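Local structure of alcohol dehydrogenase, zinc-containing (Streptococcus pneumoniae serotype 2, 5YLN) at residues Thr254-Phe257 with Cys258-Ile261; Val268-Cys271 with Gly272-Lys276; Thr55-Ser58 with Gly59-Leu62; Tyr8-Val11 with Lys12-Leu15. The protein binds zinc and probably catalyses the NAD+-dependent oxidation of alcohols to aldehydes or ketones. One frame throughout, in Å; residues are numbered along the deposited sequence.

Contact 1: Thr254-Phe257 with Cys258-Ile261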
loop_
_atom_site.group_PDB
_atom_site.type_symbol
_atom_site.label_atom_id
_atom_site.label_comp_id
_atom_site.label_asym_id
_atom_site.label_seq_id
_atom_site.Cartn_x
_atom_site.Cartn_y
_atom_site.Cartn_z
ATOM N N THR A 254 -4.844 16.949 -3.400
ATOM C CA THR A 254 -4.799 15.900 -4.405
ATOM C C THR A 254 -4.776 14.523 -3.753
ATOM O O THR A 254 -5.435 13.594 -4.238
ATOM C CB THR A 254 -3.606 16.112 -5.347
ATOM O OG1 THR A 254 -2.391 16.248 -4.594
ATOM C CG2 THR A 254 -3.812 17.377 -6.194
ATOM N N PHE A 255 -4.045 14.364 -2.650
ATOM C CA PHE A 255 -4.129 13.093 -1.947
ATOM C C PHE A 255 -5.557 12.828 -1.513
ATOM O O PHE A 255 -6.043 11.694 -1.605
ATOM C CB PHE A 255 -3.208 13.046 -0.731
ATOM C CG PHE A 255 -3.338 11.757 0.061
ATOM C CD1 PHE A 255 -2.638 10.610 -0.322
ATOM C CD2 PHE A 255 -4.198 11.673 1.153
ATOM C CE1 PHE A 255 -2.769 9.424 0.377
ATOM C CE2 PHE A 255 -4.330 10.487 1.865
ATOM C CZ PHE A 255 -3.614 9.362 1.471
ATOM N N ASP A 256 -6.254 13.872 -1.061
ATOM C CA ASP A 256 -7.622 13.691 -0.605
ATOM C C ASP A 256 -8.543 13.292 -1.755
ATOM O O ASP A 256 -9.410 12.423 -1.592
ATOM C CB ASP A 256 -8.124 14.968 0.057
ATOM C CG ASP A 256 -9.528 14.814 0.582
ATOM O OD1 ASP A 256 -9.754 13.907 1.417
ATOM O OD2 ASP A 256 -10.407 15.583 0.144
ATOM N N PHE A 257 -8.378 13.929 -2.918
ATOM C CA PHE A 257 -9.148 13.563 -4.104
ATOM C C PHE A 257 -8.946 12.085 -4.453
ATOM O O PHE A 257 -9.912 11.348 -4.691
ATOM C CB PHE A 257 -8.725 14.451 -5.274
ATOM C CG PHE A 257 -9.641 14.395 -6.457
ATOM C CD1 PHE A 257 -10.744 15.237 -6.540
ATOM C CD2 PHE A 257 -9.389 13.532 -7.503
ATOM C CE1 PHE A 257 -11.590 15.184 -7.646
ATOM C CE2 PHE A 257 -10.214 13.478 -8.601
ATOM C CZ PHE A 257 -11.320 14.293 -8.679
ATOM N N CYS A 258 -7.687 11.642 -4.478
ATOM C CA CYS A 258 -7.372 10.256 -4.809
ATOM C C CYS A 258 -8.108 9.281 -3.905
ATOM O O CYS A 258 -8.604 8.246 -4.370
ATOM C CB CYS A 258 -5.867 10.026 -4.707
ATOM S SG CYS A 258 -4.968 10.627 -6.126
ATOM N N GLN A 259 -8.193 9.589 -2.608
ATOM C CA GLN A 259 -8.784 8.617 -1.702
ATOM C C GLN A 259 -10.300 8.609 -1.814
ATOM O O GLN A 259 -10.934 7.639 -1.393
ATOM C CB GLN A 259 -8.309 8.851 -0.260
ATOM C CG GLN A 259 -8.887 10.032 0.446
ATOM C CD GLN A 259 -8.389 10.139 1.890
ATOM O OE1 GLN A 259 -7.901 9.162 2.474
ATOM N NE2 GLN A 259 -8.515 11.336 2.470
ATOM N N LYS A 260 -10.885 9.632 -2.434
ATOM C CA LYS A 260 -12.321 9.663 -2.668
ATOM C C LYS A 260 -12.762 8.918 -3.933
ATOM O O LYS A 260 -13.948 8.593 -4.063
ATOM C CB LYS A 260 -12.795 11.116 -2.718
ATOM C CG LYS A 260 -12.693 11.791 -1.348
ATOM C CD LYS A 260 -13.646 12.965 -1.245
ATOM C CE LYS A 260 -13.949 13.336 0.210
ATOM N NZ LYS A 260 -12.763 13.159 1.090
ATOM N N ILE A 261 -11.859 8.636 -4.869
ATOM C CA ILE A 261 -12.257 8.052 -6.146
ATOM C C ILE A 261 -11.772 6.629 -6.318
ATOM O O ILE A 261 -12.168 5.971 -7.289
ATOM C CB ILE A 261 -11.785 8.912 -7.337
ATOM C CG1 ILE A 261 -10.249 9.035 -7.360
ATOM C CG2 ILE A 261 -12.459 10.269 -7.285
ATOM C CD1 ILE A 261 -9.628 9.386 -8.754
#
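Thr-254 and Cys-258 meet one turn apart on helix 252-261: Thr-254 O receives Cys-258 N at 3.0 Å in a nearly straight bond (N-H...O 168°). The hydroxyl of Thr-254 is engaged elsewhere, with the carbonyl O of Ile-251. Phe-255 repeats the backbone pattern, its O accepting from Gln-259 N at 3.2 Å, and its ring reaches the glutamine amide, CE2 lying 3.9 Å from Gln-259 OE1 with the two planes 56° apart. Val-278 and Phe-280 of the same chain, and Leu-282 of the second subunit, also touch this ring. Asp-256 carries the polar side of the contact. With CG anti to the backbone N (chi1 -178°), its OD1 serves two donors: Gln-259 NE2 at 3.0 Å, which lies on the anti lone pair and gives its N-H within the amide plane, and Lys-260 NZ at 3.1 Å, a weak hydrogen bond within a salt bridge. Since Gln-259 also bonds through NE2 to Glu-279 O and through OE1 to Asp-281 N, its amide is fixed in rotation. Phe-257 belongs to the apolar side; its CE2 sits 4.1 Å from Ile-261 CG2, and its carbonyl O takes Lys-260 N at 3.0 Å from above the carbonyl plane. Apolar residues packed on strands 174-178 and 242-247, beside a charged outer flank, mark an amphipathic helix covering the parallel sheet of a Rossmann-type domain.

Contact 2: Val268-Cys271 with Gly272-Lys276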
loop_
_atom_site.group_PDB
_atom_site.type_symbol
_atom_site.label_atom_id
_atom_site.label_comp_id
_atom_site.label_asym_id
_atom_site.label_seq_id
_atom_site.Cartn_x
_atom_site.Cartn_y
_atom_site.Cartn_z
ATOM N N VAL A 268 -3.895 3.754 -4.563
ATOM C CA VAL A 268 -3.453 5.142 -4.677
ATOM C C VAL A 268 -1.930 5.109 -4.699
ATOM O O VAL A 268 -1.298 4.735 -3.706
ATOM C CB VAL A 268 -3.971 5.999 -3.515
ATOM C CG1 VAL A 268 -3.472 7.460 -3.635
ATOM C CG2 VAL A 268 -5.501 5.952 -3.434
ATOM N N ALA A 269 -1.337 5.452 -5.843
ATOM C CA ALA A 269 0.116 5.481 -6.005
ATOM C C ALA A 269 0.567 6.930 -5.913
ATOM O O ALA A 269 0.365 7.706 -6.852
ATOM C CB ALA A 269 0.558 4.862 -7.336
ATOM N N ASN A 270 1.183 7.287 -4.788
ATOM C CA ASN A 270 1.749 8.614 -4.606
ATOM C C ASN A 270 3.093 8.706 -5.325
ATOM O O ASN A 270 3.965 7.862 -5.117
ATOM C CB ASN A 270 1.936 8.927 -3.123
ATOM C CG ASN A 270 2.563 10.300 -2.904
ATOM O OD1 ASN A 270 1.863 11.310 -2.865
ATOM N ND2 ASN A 270 3.888 10.339 -2.777
ATOM N N CYS A 271 3.271 9.747 -6.145
ATOM C CA CYS A 271 4.569 10.027 -6.765
ATOM C C CYS A 271 5.280 11.218 -6.162
ATOM O O CYS A 271 6.496 11.178 -5.999
ATOM C CB CYS A 271 4.420 10.304 -8.262
ATOM S SG CYS A 271 3.398 9.150 -9.112
ATOM N N GLY A 272 4.547 12.280 -5.840
ATOM C CA GLY A 272 5.184 13.529 -5.517
ATOM C C GLY A 272 5.732 13.585 -4.106
ATOM O O GLY A 272 5.368 12.811 -3.219
ATOM N N VAL A 273 6.651 14.532 -3.925
ATOM C CA VAL A 273 7.040 14.979 -2.599
ATOM C C VAL A 273 5.862 15.665 -1.922
ATOM O O VAL A 273 5.145 16.465 -2.534
ATOM C CB VAL A 273 8.230 15.944 -2.707
ATOM C CG1 VAL A 273 8.816 16.207 -1.341
ATOM C CG2 VAL A 273 9.260 15.380 -3.675
ATOM N N HIS A 274 5.641 15.338 -0.655
ATOM C CA HIS A 274 4.672 16.046 0.165
ATOM C C HIS A 274 5.429 16.817 1.234
ATOM O O HIS A 274 6.392 16.306 1.810
ATOM C CB HIS A 274 3.655 15.089 0.804
ATOM C CG HIS A 274 2.650 14.541 -0.163
ATOM N ND1 HIS A 274 1.331 14.944 -0.169
ATOM C CD2 HIS A 274 2.772 13.626 -1.159
ATOM C CE1 HIS A 274 0.682 14.295 -1.122
ATOM N NE2 HIS A 274 1.534 13.493 -1.738
ATOM N N GLY A 275 5.020 18.061 1.465
ATOM C CA GLY A 275 5.677 18.879 2.466
ATOM C C GLY A 275 4.908 18.903 3.765
ATOM O O GLY A 275 5.403 19.397 4.785
ATOM N N LYS A 276 3.689 18.374 3.735
ATOM C CA LYS A 276 2.853 18.247 4.917
ATOM C C LYS A 276 2.337 16.824 5.026
ATOM O O LYS A 276 2.182 16.143 4.012
ATOM C CB LYS A 276 1.650 19.198 4.876
ATOM C CG LYS A 276 1.973 20.657 5.161
ATOM C CD LYS A 276 0.758 21.375 5.750
ATOM C CE LYS A 276 -0.468 21.291 4.847
ATOM N NZ LYS A 276 -0.210 21.839 3.478
#
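Asn-270, the last residue of strand 266-270, reaches across the following bend to Gly-272 and His-274. Its CB points toward the loop, and CG, placed anti to the backbone N (chi1 179°), carries the amide into the concave side of the bend. CG itself comes within 3.6 Å of His-274 NE2. At the tip the amide divides its work. OD1 stands at the edge of the imidazole, near the ring plane, where it accepts a hydrogen bond from His-274 NE2. The modelled length of 2.5 Å is very short and the N-H...O angle only 130°, so the exact geometry is doubtful; OD1 also lies 3.0 Å from His-274 CD2. ND2 turns the other way and gives a hydrogen to Gly-272 O at 2.9 Å, with the donor in the carbonyl plane on a lone pair. This ND2 bond ties the loop to the strand end; if the OD1 contact is real, both ends of the amide are used and its rotation is set. The amide and imidazole planes, 42° apart, do not stack. Leu-282 of the second subunit packs on both Asn-270 and His-274, and Trp-286 of that subunit on Val-273, which places the bend at the dimer interface. The side chain of Val-273 is also about 8 Å from the zinc ion bound by Cys-42 and His-64, and about 4 Å from a bound Tris molecule, probably from the crystallisation liquor. A loop leaving the C-terminal end of a parallel strand toward the cleft is characteristic of the Rossmann fold of zinc-containing alcohol dehydrogenases.

Contact 3: Thr55-Ser58 with Gly59-Leu62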
loop_
_atom_site.group_PDB
_atom_site.type_symbol
_atom_site.label_atom_id
_atom_site.label_comp_id
_atom_site.label_asym_id
_atom_site.label_seq_id
_atom_site.Cartn_x
_atom_site.Cartn_y
_atom_site.Cartn_z
ATOM N N THR A 55 17.818 20.094 3.298
ATOM C CA THR A 55 19.013 19.260 3.311
ATOM C C THR A 55 19.962 19.567 2.151
ATOM O O THR A 55 21.021 18.944 2.059
ATOM C CB THR A 55 18.630 17.781 3.278
ATOM O OG1 THR A 55 17.767 17.547 2.164
ATOM C CG2 THR A 55 17.925 17.371 4.563
ATOM N N CYS A 56 19.619 20.485 1.256
ATOM C CA CYS A 56 20.524 20.861 0.178
ATOM C C CYS A 56 21.440 21.965 0.685
ATOM O O CYS A 56 20.992 23.086 0.945
ATOM C CB CYS A 56 19.752 21.315 -1.051
ATOM S SG CYS A 56 20.846 21.760 -2.365
ATOM N N GLN A 57 22.715 21.642 0.840
ATOM C CA GLN A 57 23.675 22.595 1.372
ATOM C C GLN A 57 23.887 23.763 0.410
ATOM O O GLN A 57 23.846 23.600 -0.811
ATOM C CB GLN A 57 24.997 21.880 1.637
ATOM C CG GLN A 57 26.159 22.798 1.862
ATOM C CD GLN A 57 27.392 22.042 2.239
ATOM O OE1 GLN A 57 27.416 20.815 2.202
ATOM N NE2 GLN A 57 28.426 22.764 2.620
ATOM N N SER A 58 24.103 24.951 0.981
ATOM C CA SER A 58 24.465 26.136 0.206
ATOM C C SER A 58 25.705 25.892 -0.655
ATOM O O SER A 58 26.689 25.300 -0.206
ATOM C CB SER A 58 24.721 27.310 1.147
ATOM O OG SER A 58 25.038 28.480 0.422
ATOM N N GLY A 59 25.654 26.365 -1.899
ATOM C CA GLY A 59 26.730 26.157 -2.843
ATOM C C GLY A 59 26.617 24.896 -3.682
ATOM O O GLY A 59 27.446 24.687 -4.574
ATOM N N THR A 60 25.618 24.049 -3.435
ATOM C CA THR A 60 25.495 22.799 -4.178
ATOM C C THR A 60 25.115 23.069 -5.625
ATOM O O THR A 60 24.278 23.930 -5.914
ATOM C CB THR A 60 24.429 21.898 -3.538
ATOM O OG1 THR A 60 24.745 21.648 -2.165
ATOM C CG2 THR A 60 24.345 20.579 -4.261
ATOM N N ILE A 61 25.711 22.313 -6.546
ATOM C CA ILE A 61 25.273 22.433 -7.929
ATOM C C ILE A 61 23.953 21.690 -8.094
ATOM O O ILE A 61 23.773 20.575 -7.584
ATOM C CB ILE A 61 26.351 21.911 -8.893
ATOM C CG1 ILE A 61 27.694 22.589 -8.568
ATOM C CG2 ILE A 61 25.941 22.177 -10.344
ATOM C CD1 ILE A 61 28.841 22.225 -9.467
ATOM N N LEU A 62 23.005 22.340 -8.760
ATOM C CA LEU A 62 21.644 21.849 -8.888
ATOM C C LEU A 62 21.508 20.856 -10.037
ATOM O O LEU A 62 22.390 20.708 -10.887
ATOM C CB LEU A 62 20.672 23.022 -9.077
ATOM C CG LEU A 62 20.383 23.825 -7.806
ATOM C CD1 LEU A 62 19.778 25.164 -8.131
ATOM C CD2 LEU A 62 19.477 23.064 -6.863
HETATM O O HOH W 1 24.340 19.344 -0.258
#
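Gln-57 and Thr-60 close a type II beta turn in the loop of the GroES-like domain that runs from helix 43-50 toward strand 66-72, shortly before the zinc ligand His-64. The tight part centres on one acceptor. Gln-57 O receives Thr-60 N at 3.2 Å, the usual bond of the turn, and also Thr-60 OG1 at a short 2.5 Å; both donors come from the same face of the carbonyl plane. The threonine can do this because OG1 lies beside its own backbone N (chi1 -57°), so that hydroxyl and N-H converge on a single oxygen. Cys-56 lies against the flank of Thr-60, with SG 3.8 Å from Thr-60 CB and 4.2 Å from Thr-60 CG2. Ile-48 and Tyr-10 touch Cys-56 as well, joining this side of the turn to helix 43-50 and strand 4-12. Toward solvent the packing is sparse. The Gln-57 side chain extends outward beyond CG and touches the second half of the turn chiefly through CB, 3.8 Å from Thr-60 OG1. Ser-58 and Gly-59 form the exposed corner; Gly-59 takes a positive phi of 90°, a conformation that glycine adopts readily at this position of a type II turn. The hydroxyl of Ser-58 bonds not within the turn but to Val-11 O. On the open side a water spans the bend, accepting from Gln-57 N at 3.0 Å and donating to Thr-60 OG1, also at 3.0 Å.

Contact 4: Tyr8-Val11 with Lys12-Leu15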
loop_
_atom_site.group_PDB
_atom_site.type_symbol
_atom_site.label_atom_id
_atom_site.label_comp_id
_atom_site.label_asym_id
_atom_site.label_seq_id
_atom_site.Cartn_x
_atom_site.Cartn_y
_atom_site.Cartn_z
ATOM N N TYR A 8 25.249 26.015 -12.054
ATOM C CA TYR A 8 24.100 26.661 -11.417
ATOM C C TYR A 8 23.977 26.144 -9.987
ATOM O O TYR A 8 23.610 24.983 -9.762
ATOM C CB TYR A 8 22.810 26.414 -12.201
ATOM C CG TYR A 8 21.747 27.467 -11.943
ATOM C CD1 TYR A 8 22.040 28.823 -12.095
ATOM C CD2 TYR A 8 20.456 27.113 -11.543
ATOM C CE1 TYR A 8 21.072 29.806 -11.849
ATOM C CE2 TYR A 8 19.473 28.078 -11.308
ATOM C CZ TYR A 8 19.785 29.422 -11.459
ATOM O OH TYR A 8 18.820 30.376 -11.222
ATOM N N THR A 9 24.259 27.015 -9.023
ATOM C CA THR A 9 24.388 26.652 -7.620
ATOM C C THR A 9 23.217 27.204 -6.816
ATOM O O THR A 9 22.792 28.342 -7.025
ATOM C CB THR A 9 25.696 27.204 -7.028
ATOM O OG1 THR A 9 25.680 28.634 -7.121
ATOM C CG2 THR A 9 26.926 26.659 -7.758
ATOM N N TYR A 10 22.716 26.395 -5.888
ATOM C CA TYR A 10 21.838 26.877 -4.834
ATOM C C TYR A 10 22.644 27.694 -3.824
ATOM O O TYR A 10 23.739 27.289 -3.417
ATOM C CB TYR A 10 21.163 25.692 -4.143
ATOM C CG TYR A 10 20.291 26.071 -2.965
ATOM C CD1 TYR A 10 19.218 26.937 -3.122
ATOM C CD2 TYR A 10 20.519 25.536 -1.705
ATOM C CE1 TYR A 10 18.403 27.280 -2.058
ATOM C CE2 TYR A 10 19.706 25.875 -0.624
ATOM C CZ TYR A 10 18.656 26.757 -0.807
ATOM O OH TYR A 10 17.831 27.121 0.252
ATOM N N VAL A 11 22.115 28.849 -3.420
ATOM C CA VAL A 11 22.786 29.730 -2.460
ATOM C C VAL A 11 22.059 29.765 -1.117
ATOM O O VAL A 11 22.620 29.404 -0.079
ATOM C CB VAL A 11 22.955 31.161 -3.016
ATOM C CG1 VAL A 11 23.828 31.993 -2.075
ATOM C CG2 VAL A 11 23.536 31.130 -4.412
ATOM N N LYS A 12 20.801 30.185 -1.123
ATOM C CA LYS A 12 19.995 30.370 0.077
ATOM C C LYS A 12 18.544 30.478 -0.370
ATOM O O LYS A 12 18.268 30.580 -1.567
ATOM C CB LYS A 12 20.436 31.623 0.861
ATOM C CG LYS A 12 20.024 32.925 0.183
ATOM C CD LYS A 12 20.973 34.115 0.491
ATOM C CE LYS A 12 20.825 34.656 1.903
ATOM N NZ LYS A 12 21.469 36.021 2.076
ATOM N N PRO A 13 17.589 30.437 0.555
ATOM C CA PRO A 13 16.185 30.371 0.112
ATOM C C PRO A 13 15.842 31.566 -0.764
ATOM O O PRO A 13 15.913 32.718 -0.333
ATOM C CB PRO A 13 15.401 30.355 1.432
ATOM C CG PRO A 13 16.328 29.635 2.365
ATOM C CD PRO A 13 17.695 30.183 2.009
ATOM N N GLY A 14 15.519 31.281 -2.020
ATOM C CA GLY A 14 15.175 32.307 -2.978
ATOM C C GLY A 14 16.278 32.749 -3.920
ATOM O O GLY A 14 16.055 33.681 -4.695
ATOM N N LEU A 15 17.453 32.120 -3.886
ATOM C CA LEU A 15 18.596 32.571 -4.677
ATOM C C LEU A 15 19.386 31.381 -5.204
ATOM O O LEU A 15 19.924 30.590 -4.425
ATOM C CB LEU A 15 19.510 33.466 -3.853
ATOM C CG LEU A 15 20.739 34.049 -4.548
ATOM C CD1 LEU A 15 20.336 34.972 -5.693
ATOM C CD2 LEU A 15 21.606 34.793 -3.538
#
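The hairpin of strands 4-12 and 15-22 reverses direction here, where Val-11 N gives a hydrogen bond to Leu-15 O at 3.0 Å and Lys-12 to Leu-15 form a type II beta turn. Across that turn Leu-15 N returns a bond to Lys-12 O at 2.9 Å. Lys-12 N also points to Leu-15 O, but the bond is weak at 3.4 Å. Val-11 and Lys-12 thus both face Leu-15, a classic beta bulge that inserts one extra residue on the strand 4-12 side, while Pro-13 and Gly-14 occupy the corner. On one side of the hairpin the aliphatic side chains cross, Val-11 CG1 lying 3.9 Å from Leu-15 CD2. The phenol of Tyr-10 works from another direction. Its CG is anti to the backbone N (chi1 176°), which runs the ring alongside the outgoing chain: CE1 comes to 3.3 Å from Lys-12 O, and Lys-12 N sits over one face, offset toward the rim. Farther along, the hydroxyl OH is in contact with Pro-13 CD at 3.5 Å. Leu-62 packs on this ring too, and Thr-9 OG1, earlier on strand 4-12, hydrogen-bonds Ser-17 O of the partner strand.

Contacts 1 and 2 are largely buried and belong to the Rossmann-type domain; they touch where Cys-258 CB meets Val-268 CG1 at 3.7 Å and where the Phe-255 side chain packs on His-274. Both also reach Leu-282 of the second subunit. Contact 3 lies at the surface and contact 4 is partly buried; their centres are about 8 Å apart, and Gly-59 N, 2.6 Å from Tyr-10 O, probably hydrogen-bonds the turn of contact 3 to the end of strand 4-12. Contact 1 combines a salt bridge with apolar packing, contact 2 relies on a side-chain amide, and contacts 3 and 4 are built mostly on backbone carbonyls of type II turns.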